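Long-range contact in acetamidase (Bacillus halodurans, PDB 2II1), which probably hydrolyses carbon-nitrogen bonds in linear amides and binds calcium ions: residues Gly72-Ile77 against Thr166-Val171. Residues are numbered along the deposited sequence; the frame is centred on the assembly and turned at random.
Sequences GDMLEI and TVYLPV
Met-74, with CG lodged between its backbone N and carbonyl carbon (chi1 46°) and its chain bent about CG-SE, meets the ring of Tyr-168, whose CG sits beside its own backbone N (chi1 -56°), a torsion that tips the ring toward strand 74-77. The selenium of this selenomethionine makes a Met-aromatic contact, SE lying 5.1 Å from the ring centroid and well off the ring normal, while Met-74 CE reaches Tyr-168 CD2 at 3.7 Å. On the same face, the extended Glu-76 runs alongside the tyrosine, Glu-76 CG lying 3.7 Å from Tyr-168 CE2. Glu-76 CG is also 3.6 Å from Thr-166 CG2; the carboxylate, turned 64° from the ring plane, accepts a hydrogen bond from Asn-208 ND2 at OE1. Phe-215 meets the ring edge-to-face. These two strands are antiparallel neighbours inside a large mixed sheet, where strand 201-210 flanks 74-84 on one side and strand 219-221 flanks 166-170 on the other. Leu-75 and Leu-169 exchange reciprocal N-H...O bonds, as do Ile-77 and Val-167, whose shorter bond, Val-167 N to Ile-77 O, spans 2.7 Å. With an alanine at Tyr-168, Met-74 CE and the methylenes of Glu-76 would probably lose their aromatic neighbour and a gap would open beside Phe-215. The opposite face is aliphatic: Ile-77 CD1 touches Leu-169 CD1 at 4.1 Å, and Leu-75 packs across Val-171, with Leu-178 and Ala-176 of strand 176-184 lying against this layer. Past the strand ends, Val-171 N donates a hydrogen bond to Asp-73 O, which also accepts one from Arg-213, and Gly-72 N closes the ladder on Val-171 O at 2.9 Å.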
ATOM      1  N   GLY A  72      13.181   0.144 -27.925  1.00 14.31           N
ATOM      2  CA  GLY A  72      13.161  -1.241 -27.410  1.00 14.65           C
ATOM      3  C   GLY A  72      14.105  -1.548 -26.248  1.00 13.08           C
ATOM      4  O   GLY A  72      13.912  -2.538 -25.548  1.00 15.25           O
ATOM      5  N   ASP A  73      15.115  -0.704 -26.043  1.00 12.44           N
ATOM      6  CA  ASP A  73      16.040  -0.807 -24.905  1.00 13.11           C
ATOM      7  C   ASP A  73      15.307  -0.315 -23.650  1.00 13.75           C
ATOM      8  O   ASP A  73      14.169   0.137 -23.712  1.00 14.74           O
ATOM      9  CB  ASP A  73      17.321   0.042 -25.124  1.00 11.35           C
ATOM     10  CG  ASP A  73      18.178  -0.431 -26.322  1.00 17.96           C
ATOM     11  OD1 ASP A  73      17.814  -1.401 -27.008  1.00 14.14           O
ATOM     12  OD2 ASP A  73      19.226   0.193 -26.601  1.00 17.07           O
HETATM   13  N   MSE A  74      15.975  -0.428 -22.518  1.00 15.92           N
HETATM   14  CA  MSE A  74      15.558   0.243 -21.308  1.00 16.70           C
HETATM   15  C   MSE A  74      16.725   0.991 -20.705  1.00 15.96           C
HETATM   16  O   MSE A  74      17.898   0.705 -21.026  1.00 15.06           O
HETATM   17  CB  MSE A  74      14.910  -0.731 -20.303  1.00 17.44           C
HETATM   18  CG  MSE A  74      15.595  -2.040 -20.049  1.00 17.57           C
HETATM   19 SE   MSE A  74      14.848  -2.902 -18.412  0.75 20.96          SE
HETATM   20  CE  MSE A  74      16.488  -3.852 -17.829  1.00 17.14           C
ATOM     21  N   LEU A  75      16.421   1.998 -19.887  1.00 14.55           N
ATOM     22  CA  LEU A  75      17.476   2.647 -19.118  1.00 11.76           C
ATOM     23  C   LEU A  75      17.511   2.007 -17.764  1.00 12.69           C
ATOM     24  O   LEU A  75      16.454   1.724 -17.168  1.00 12.28           O
ATOM     25  CB  LEU A  75      17.233   4.138 -18.955  1.00 12.59           C
ATOM     26  CG  LEU A  75      17.368   5.008 -20.203  1.00 15.40           C
ATOM     27  CD1 LEU A  75      17.129   6.425 -19.791  1.00  7.09           C
ATOM     28  CD2 LEU A  75      18.736   4.858 -20.891  1.00 13.44           C
ATOM     29  N   GLU A  76      18.727   1.773 -17.291  1.00 11.03           N
ATOM     30  CA  GLU A  76      18.988   1.355 -15.925  1.00 13.98           C
ATOM     31  C   GLU A  76      19.617   2.537 -15.186  1.00 12.21           C
ATOM     32  O   GLU A  76      20.726   2.946 -15.493  1.00 11.38           O
ATOM     33  CB  GLU A  76      19.912   0.141 -15.904  1.00 15.18           C
ATOM     34  CG  GLU A  76      20.310  -0.286 -14.508  1.00 21.25           C
ATOM     35  CD  GLU A  76      21.313  -1.401 -14.515  1.00 18.74           C
ATOM     36  OE1 GLU A  76      22.500  -1.119 -14.736  1.00 31.67           O
ATOM     37  OE2 GLU A  76      20.919  -2.551 -14.300  1.00 20.25           O
ATOM     38  N   ILE A  77      18.890   3.109 -14.238  1.00 10.32           N
ATOM     39  CA  ILE A  77      19.291   4.375 -13.639  1.00 13.46           C
ATOM     40  C   ILE A  77      19.498   4.225 -12.137  1.00 13.15           C
ATOM     41  O   ILE A  77      18.557   3.984 -11.381  1.00  9.34           O
ATOM     42  CB  ILE A  77      18.272   5.490 -13.886  1.00 14.36           C
ATOM     43  CG1 ILE A  77      17.985   5.612 -15.392  1.00 17.41           C
ATOM     44  CG2 ILE A  77      18.809   6.799 -13.250  1.00  9.74           C
ATOM     45  CD1 ILE A  77      16.562   6.068 -15.750  1.00 10.21           C
ATOM     46  N   THR A 166      17.703   1.585  -7.937  1.00  5.91           N
ATOM     47  CA  THR A 166      17.835   1.554  -9.391  1.00  6.50           C
ATOM     48  C   THR A 166      16.448   1.621 -10.031  1.00  7.22           C
ATOM     49  O   THR A 166      15.593   0.836  -9.667  1.00  8.35           O
ATOM     50  CB  THR A 166      18.510   0.251  -9.837  1.00  4.93           C
ATOM     51  OG1 THR A 166      19.804   0.183  -9.230  1.00  7.91           O
ATOM     52  CG2 THR A 166      18.676   0.195 -11.287  1.00  5.91           C
ATOM     53  N   VAL A 167      16.257   2.549 -10.981  1.00  7.54           N
ATOM     54  CA  VAL A 167      14.998   2.771 -11.666  1.00 10.41           C
ATOM     55  C   VAL A 167      15.155   2.232 -13.075  1.00 11.45           C
ATOM     56  O   VAL A 167      16.195   2.430 -13.698  1.00 10.41           O
ATOM     57  CB  VAL A 167      14.687   4.283 -11.791  1.00 10.73           C
ATOM     58  CG1 VAL A 167      13.292   4.491 -12.408  1.00 10.93           C
ATOM     59  CG2 VAL A 167      14.773   4.941 -10.465  1.00 14.69           C
ATOM     60  N   TYR A 168      14.133   1.573 -13.590  1.00 11.73           N
ATOM     61  CA  TYR A 168      14.141   1.125 -14.993  1.00 12.83           C
ATOM     62  C   TYR A 168      13.005   1.769 -15.798  1.00 10.56           C
ATOM     63  O   TYR A 168      11.862   1.599 -15.445  1.00 10.19           O
ATOM     64  CB  TYR A 168      14.014  -0.394 -15.070  1.00 14.50           C
ATOM     65  CG  TYR A 168      15.070  -1.166 -14.285  1.00 17.66           C
ATOM     66  CD1 TYR A 168      14.868  -1.486 -12.952  1.00  9.76           C
ATOM     67  CD2 TYR A 168      16.239  -1.596 -14.893  1.00 16.16           C
ATOM     68  CE1 TYR A 168      15.817  -2.197 -12.223  1.00 22.86           C
ATOM     69  CE2 TYR A 168      17.205  -2.310 -14.166  1.00 21.70           C
ATOM     70  CZ  TYR A 168      16.975  -2.602 -12.833  1.00 23.58           C
ATOM     71  OH  TYR A 168      17.902  -3.309 -12.110  1.00 31.62           O
ATOM     72  N   LEU A 169      13.350   2.512 -16.867  1.00 10.13           N
ATOM     73  CA  LEU A 169      12.378   3.171 -17.777  1.00 10.61           C
ATOM     74  C   LEU A 169      12.546   2.691 -19.228  1.00 11.01           C
ATOM     75  O   LEU A 169      13.633   2.270 -19.598  1.00 10.99           O
ATOM     76  CB  LEU A 169      12.562   4.687 -17.763  1.00 10.46           C
ATOM     77  CG  LEU A 169      12.239   5.396 -16.453  1.00 14.64           C
ATOM     78  CD1 LEU A 169      12.620   6.865 -16.578  1.00 11.54           C
ATOM     79  CD2 LEU A 169      10.751   5.176 -16.092  1.00  9.42           C
ATOM     80  N   PRO A 170      11.473   2.767 -20.053  1.00 10.32           N
ATOM     81  CA  PRO A 170      11.579   2.330 -21.440  1.00  9.77           C
ATOM     82  C   PRO A 170      12.343   3.350 -22.286  1.00  9.78           C
ATOM     83  O   PRO A 170      12.329   4.553 -21.997  1.00 12.89           O
ATOM     84  CB  PRO A 170      10.121   2.247 -21.887  1.00 10.07           C
ATOM     85  CG  PRO A 170       9.458   3.302 -21.072  1.00  6.98           C
ATOM     86  CD  PRO A 170      10.123   3.285 -19.757  1.00  9.15           C
ATOM     87  N   VAL A 171      13.031   2.856 -23.296  1.00  9.18           N
ATOM     88  CA  VAL A 171      13.514   3.695 -24.386  1.00 10.24           C
ATOM     89  C   VAL A 171      12.559   3.455 -25.539  1.00 13.35           C
ATOM     90  O   VAL A 171      12.539   2.364 -26.120  1.00 13.73           O
ATOM     91  CB  VAL A 171      14.943   3.297 -24.812  1.00 10.93           C
ATOM     92  CG1 VAL A 171      15.402   4.069 -26.092  1.00  7.93           C
ATOM     93  CG2 VAL A 171      15.882   3.551 -23.692  1.00  6.24           C
TER